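Local coordinates for branched-chain alpha-ketoacid decarboxylase (Lactococcus lactis, PDB 2VBF), which probably decarboxylates branched-chain and aromatic alpha-keto acids to aldehydes, with thiamine diphosphate and a magnesium ion as cofactors, at residues Y77-Y82 against L114-I119; S101-L106 against E151-A156. One frame throughout, in Å; residues are numbered along the deposited sequence.

Both contacts lie in the N-terminal part of the enzyme, built round a six-stranded parallel sheet with helices on its faces. From the N terminus, the chain passes through helix 72-86, which supplies residues 77-82, then strand 89-94 and helix 97-111, which supplies residues 101-106. It then runs into strand 116-122, and residues 114-119, at and just before its start, meet 77-82 and close interaction 1. The loop ahead of strand 156-159 later brings 151-156 back to helix 97-111 and closes interaction 2. The loops therefore cross, since each contact has one segment within the other's span. The two touch, among other places, where Glu118 OE1 approaches Leu106 CD2 at 3.7 Å.

Interaction 1 (Y77-Y82 against L114-I119); sequences YMADGY and LPVVEI
Ala79 and Asp80 on helix 72-86 pack against Leu114, in the loop leading into strand 116-122, and Val116, its first residue: a helix packed on the parallel sheet of the alpha/beta N-terminal TPP-binding domain. Between the two segments the backbones are nearest at Asp80 and Val116, whose CA atoms are 6.4 Å apart. Val116 turns both methyls onto the helix. With CG1 anti to the backbone N (chi1 178°), that branch meets Ala79 CB at 3.9 Å, while CG2 lies against the helix backbone, 3.9 Å from Asp80 CA and close to the carbonyl oxygen of Ala79. Phe91 of the neighbouring strand 89-94 also touches both Ala79 and Val116.

Two residues earlier, Leu114 precedes an inverse gamma turn centred on Pro115, closed by a weak bond from Val116 N to Leu114 O. Its isobutyl group crosses the Asp80 side chain at about a right angle, and CD2 lies 3.9 Å from Asp80 OD2 and as near to OD1. The carboxylate is carried there by an extended first torsion, CG opposite the backbone N (chi1 -178°). Its polar partners lie elsewhere: OD1 takes a salt bridge from Arg84 and a hydrogen bond with Tyr429, and OD2 one with Ser109 of helix 97-111. Without the carboxylate, as with an alanine in its place, Arg84 would probably lose its charged mate, Tyr429 and Ser109 a partner, and a gap would open beside Leu114. Leucine thus gives the buried carboxylate an apolar flank, and the nearby guanidinium is consistent with its being ionised.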
loop_
_atom_site.group_PDB
_atom_site.type_symbol
_atom_site.label_atom_id
_atom_site.label_comp_id
_atom_site.label_asym_id
_atom_site.label_seq_id
_atom_site.Cartn_x
_atom_site.Cartn_y
_atom_site.Cartn_z
ATOM N N TYR A 77 -2.708 -7.862 4.598
ATOM C CA TYR A 77 -1.774 -8.546 5.478
ATOM C C TYR A 77 -2.514 -9.301 6.589
ATOM O O TYR A 77 -2.158 -10.429 6.951
ATOM C CB TYR A 77 -0.824 -7.533 6.113
ATOM C CG TYR A 77 0.228 -6.885 5.219
ATOM C CD1 TYR A 77 0.699 -7.495 4.052
ATOM C CD2 TYR A 77 0.818 -5.675 5.611
ATOM C CE1 TYR A 77 1.726 -6.899 3.288
ATOM C CE2 TYR A 77 1.817 -5.079 4.860
ATOM C CZ TYR A 77 2.265 -5.694 3.707
ATOM O OH TYR A 77 3.265 -5.088 2.985
ATOM N N MET A 78 -3.507 -8.632 7.158
ATOM C CA MET A 78 -4.284 -9.208 8.256
ATOM C C MET A 78 -5.045 -10.445 7.814
ATOM O O MET A 78 -5.042 -11.450 8.523
ATOM C CB MET A 78 -5.248 -8.180 8.832
ATOM C CG MET A 78 -5.869 -8.604 10.166
ATOM S SD MET A 78 -6.622 -7.253 11.125
ATOM C CE MET A 78 -5.179 -6.263 11.484
ATOM N N ALA A 79 -5.678 -10.351 6.646
ATOM C CA ALA A 79 -6.383 -11.490 6.040
ATOM C C ALA A 79 -5.439 -12.678 5.782
ATOM O O ALA A 79 -5.788 -13.837 6.030
ATOM C CB ALA A 79 -7.087 -11.056 4.763
ATOM N N ASP A 80 -4.223 -12.388 5.323
ATOM C CA ASP A 80 -3.204 -13.410 5.121
ATOM C C ASP A 80 -2.873 -14.138 6.448
ATOM O O ASP A 80 -2.951 -15.360 6.516
ATOM C CB ASP A 80 -1.973 -12.763 4.460
ATOM C CG ASP A 80 -0.862 -13.734 4.149
ATOM O OD1 ASP A 80 -0.382 -14.435 5.059
ATOM O OD2 ASP A 80 -0.407 -13.718 2.983
ATOM N N GLY A 81 -2.536 -13.398 7.508
ATOM C CA GLY A 81 -2.324 -14.003 8.821
ATOM C C GLY A 81 -3.497 -14.835 9.314
ATOM O O GLY A 81 -3.325 -15.935 9.834
ATOM N N TYR A 82 -4.701 -14.308 9.144
ATOM C CA TYR A 82 -5.911 -15.040 9.514
ATOM C C TYR A 82 -5.999 -16.349 8.733
ATOM O O TYR A 82 -6.318 -17.391 9.310
ATOM C CB TYR A 82 -7.116 -14.162 9.231
ATOM C CG TYR A 82 -8.479 -14.660 9.681
ATOM C CD1 TYR A 82 -9.031 -14.245 10.885
ATOM C CD2 TYR A 82 -9.249 -15.471 8.859
ATOM C CE1 TYR A 82 -10.311 -14.652 11.283
ATOM C CE2 TYR A 82 -10.522 -15.889 9.245
ATOM C CZ TYR A 82 -11.054 -15.475 10.458
ATOM O OH TYR A 82 -12.342 -15.881 10.836
ATOM N N LEU A 114 -1.606 -18.704 0.337
ATOM C CA LEU A 114 -2.656 -18.598 1.362
ATOM C C LEU A 114 -4.036 -18.329 0.761
ATOM O O LEU A 114 -4.182 -17.516 -0.167
ATOM C CB LEU A 114 -2.341 -17.516 2.399
ATOM C CG LEU A 114 -1.187 -17.810 3.359
ATOM C CD1 LEU A 114 -1.253 -19.252 3.901
ATOM C CD2 LEU A 114 0.162 -17.526 2.712
ATOM N N PRO A 115 -5.050 -19.059 1.262
ATOM C CA PRO A 115 -6.405 -19.008 0.731
ATOM C C PRO A 115 -7.173 -17.775 1.184
ATOM O O PRO A 115 -8.032 -17.846 2.075
ATOM C CB PRO A 115 -7.020 -20.324 1.223
ATOM C CG PRO A 115 -6.305 -20.609 2.468
ATOM C CD PRO A 115 -4.898 -20.094 2.298
ATOM N N VAL A 116 -6.871 -16.652 0.529
ATOM C CA VAL A 116 -7.512 -15.370 0.828
ATOM C C VAL A 116 -8.422 -14.955 -0.327
ATOM O O VAL A 116 -8.000 -14.927 -1.487
ATOM C CB VAL A 116 -6.455 -14.260 1.070
ATOM C CG1 VAL A 116 -7.116 -12.909 1.326
ATOM C CG2 VAL A 116 -5.521 -14.650 2.224
ATOM N N VAL A 117 -9.669 -14.623 0.001
ATOM C CA VAL A 117 -10.605 -14.016 -0.945
ATOM C C VAL A 117 -10.595 -12.489 -0.790
ATOM O O VAL A 117 -10.882 -11.973 0.291
ATOM C CB VAL A 117 -12.057 -14.500 -0.680
ATOM C CG1 VAL A 117 -12.987 -13.989 -1.764
ATOM C CG2 VAL A 117 -12.085 -16.038 -0.567
ATOM N N GLU A 118 -10.276 -11.769 -1.856
ATOM C CA GLU A 118 -10.519 -10.333 -1.879
ATOM C C GLU A 118 -11.808 -10.046 -2.619
ATOM O O GLU A 118 -11.981 -10.484 -3.740
ATOM C CB GLU A 118 -9.376 -9.554 -2.503
ATOM C CG GLU A 118 -9.653 -8.042 -2.456
ATOM C CD GLU A 118 -8.466 -7.194 -2.860
ATOM O OE1 GLU A 118 -7.405 -7.758 -3.236
ATOM O OE2 GLU A 118 -8.624 -5.957 -2.796
ATOM N N ILE A 119 -12.704 -9.310 -1.967
ATOM C CA ILE A 119 -13.951 -8.860 -2.567
ATOM C C ILE A 119 -13.789 -7.369 -2.814
ATOM O O ILE A 119 -13.445 -6.626 -1.892
ATOM C CB ILE A 119 -15.156 -9.077 -1.629
ATOM C CG1 ILE A 119 -15.300 -10.560 -1.252
ATOM C CG2 ILE A 119 -16.441 -8.512 -2.261
ATOM C CD1 ILE A 119 -16.197 -10.811 -0.049
#

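Interaction 2 (S101-L106 against E151-A156); sequences SAINGL and EPVTAA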
loop_
_atom_site.group_PDB
_atom_site.type_symbol
_atom_site.label_atom_id
_atom_site.label_comp_id
_atom_site.label_asym_id
_atom_site.label_seq_id
_atom_site.Cartn_x
_atom_site.Cartn_y
_atom_site.Cartn_z
ATOM N N SER A 101 -4.293 -0.608 -3.321
ATOM C CA SER A 101 -3.547 -0.466 -2.053
ATOM C C SER A 101 -3.233 -1.837 -1.433
ATOM O O SER A 101 -2.222 -2.015 -0.757
ATOM C CB SER A 101 -4.319 0.398 -1.061
ATOM O OG SER A 101 -4.438 1.756 -1.478
ATOM N N ALA A 102 -4.104 -2.809 -1.684
ATOM C CA ALA A 102 -4.029 -4.132 -1.073
ATOM C C ALA A 102 -3.213 -5.142 -1.913
ATOM O O ALA A 102 -2.905 -6.237 -1.435
ATOM C CB ALA A 102 -5.475 -4.668 -0.856
ATOM N N ILE A 103 -2.842 -4.774 -3.138
ATOM C CA ILE A 103 -2.341 -5.781 -4.104
ATOM C C ILE A 103 -1.010 -6.414 -3.668
ATOM O O ILE A 103 -0.762 -7.585 -3.939
ATOM C CB ILE A 103 -2.294 -5.258 -5.566
ATOM C CG1 ILE A 103 -2.192 -6.424 -6.565
ATOM C CG2 ILE A 103 -1.146 -4.275 -5.790
ATOM C CD1 ILE A 103 -2.454 -5.973 -7.993
ATOM N N ASN A 104 -0.182 -5.689 -2.928
ATOM C CA ASN A 104 1.054 -6.289 -2.420
ATOM C C ASN A 104 0.781 -7.388 -1.388
ATOM O O ASN A 104 1.510 -8.379 -1.316
ATOM C CB ASN A 104 1.956 -5.250 -1.774
ATOM C CG ASN A 104 3.268 -5.837 -1.308
ATOM O OD1 ASN A 104 3.947 -6.553 -2.064
ATOM N ND2 ASN A 104 3.643 -5.544 -0.059
ATOM N N GLY A 105 -0.231 -7.176 -0.553
ATOM C CA GLY A 105 -0.665 -8.205 0.389
ATOM C C GLY A 105 -1.173 -9.434 -0.340
ATOM O O GLY A 105 -0.817 -10.558 0.003
ATOM N N LEU A 106 -2.004 -9.221 -1.357
ATOM C CA LEU A 106 -2.534 -10.336 -2.127
ATOM C C LEU A 106 -1.419 -11.068 -2.882
ATOM O O LEU A 106 -1.462 -12.296 -3.013
ATOM C CB LEU A 106 -3.643 -9.889 -3.093
ATOM C CG LEU A 106 -4.712 -10.949 -3.370
ATOM C CD1 LEU A 106 -5.643 -11.111 -2.162
ATOM C CD2 LEU A 106 -5.491 -10.585 -4.652
ATOM N N GLU A 151 -4.202 -10.467 -12.445
ATOM C CA GLU A 151 -4.045 -11.778 -13.073
ATOM C C GLU A 151 -2.840 -12.571 -12.540
ATOM O O GLU A 151 -3.004 -13.734 -12.172
ATOM C CB GLU A 151 -4.032 -11.660 -14.603
ATOM C CG GLU A 151 -5.426 -11.387 -15.159
ATOM C CD GLU A 151 -5.469 -11.107 -16.653
ATOM O OE1 GLU A 151 -4.436 -11.262 -17.354
ATOM O OE2 GLU A 151 -6.561 -10.730 -17.126
ATOM N N PRO A 152 -1.649 -11.940 -12.441
ATOM C CA PRO A 152 -0.499 -12.731 -11.979
ATOM C C PRO A 152 -0.481 -13.153 -10.514
ATOM O O PRO A 152 0.353 -13.986 -10.144
ATOM C CB PRO A 152 0.687 -11.796 -12.252
ATOM C CG PRO A 152 0.168 -10.807 -13.277
ATOM C CD PRO A 152 -1.232 -10.582 -12.831
ATOM N N VAL A 153 -1.363 -12.581 -9.685
ATOM C CA VAL A 153 -1.350 -12.815 -8.255
ATOM C C VAL A 153 -2.688 -13.390 -7.740
ATOM O O VAL A 153 -2.988 -13.347 -6.544
ATOM C CB VAL A 153 -0.953 -11.510 -7.485
ATOM C CG1 VAL A 153 0.475 -11.110 -7.826
ATOM C CG2 VAL A 153 -1.933 -10.366 -7.788
ATOM N N THR A 154 -3.481 -13.960 -8.645
ATOM C CA THR A 154 -4.710 -14.635 -8.253
ATOM C C THR A 154 -4.878 -15.948 -9.019
ATOM O O THR A 154 -4.494 -16.055 -10.175
ATOM C CB THR A 154 -5.957 -13.735 -8.521
ATOM O OG1 THR A 154 -5.917 -13.254 -9.870
ATOM C CG2 THR A 154 -6.036 -12.523 -7.540
ATOM N N ALA A 155 -5.423 -16.962 -8.351
ATOM C CA ALA A 155 -5.709 -18.242 -9.003
ATOM C C ALA A 155 -6.959 -18.159 -9.869
ATOM O O ALA A 155 -7.109 -18.912 -10.841
ATOM C CB ALA A 155 -5.881 -19.314 -7.976
ATOM N N ALA A 156 -7.877 -17.280 -9.483
ATOM C CA ALA A 156 -9.107 -17.072 -10.224
ATOM C C ALA A 156 -9.655 -15.694 -9.896
ATOM O O ALA A 156 -9.385 -15.149 -8.822
ATOM C CB ALA A 156 -10.135 -18.148 -9.854
#
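Val153 CG2 occupies the position between its own backbone N and carbonyl carbon, and Ile103 holds CG1 extended, opposite the backbone N (chi1 -163°); these settings bring the two atoms within 4.1 Å of each other. The side chains cross at about a right angle, the valine CG2 resting against CG1 of the isoleucine. Leu106, one turn further along helix 97-111, has a chi1 of -149°, well off a staggered value, and sends CD2 to Thr154 CG2 at 3.5 Å, a tight methyl-to-methyl approach made obliquely.

The same CD2 lies 4.2 Å from Val153 O. That carbonyl oxygen is buried and has no polar partner in the model; Leu106 O, 4.0 Å from Val153 O, is an acceptor too and cannot supply one. The threonine hydroxyl is hydrogen-bonded to His150 O, just ahead of the segment, and to NE of Arg157 in strand 156-159, which leaves the methyl to the helix. His150 also packs on Ile103 and Leu106, and Met149 of the second subunit touches Ile103. This is apolar packing between helix 97-111 and the loop leading into strand 156-159: shape rather than polar pairing joins them, at the price of one buried carbonyl without a partner.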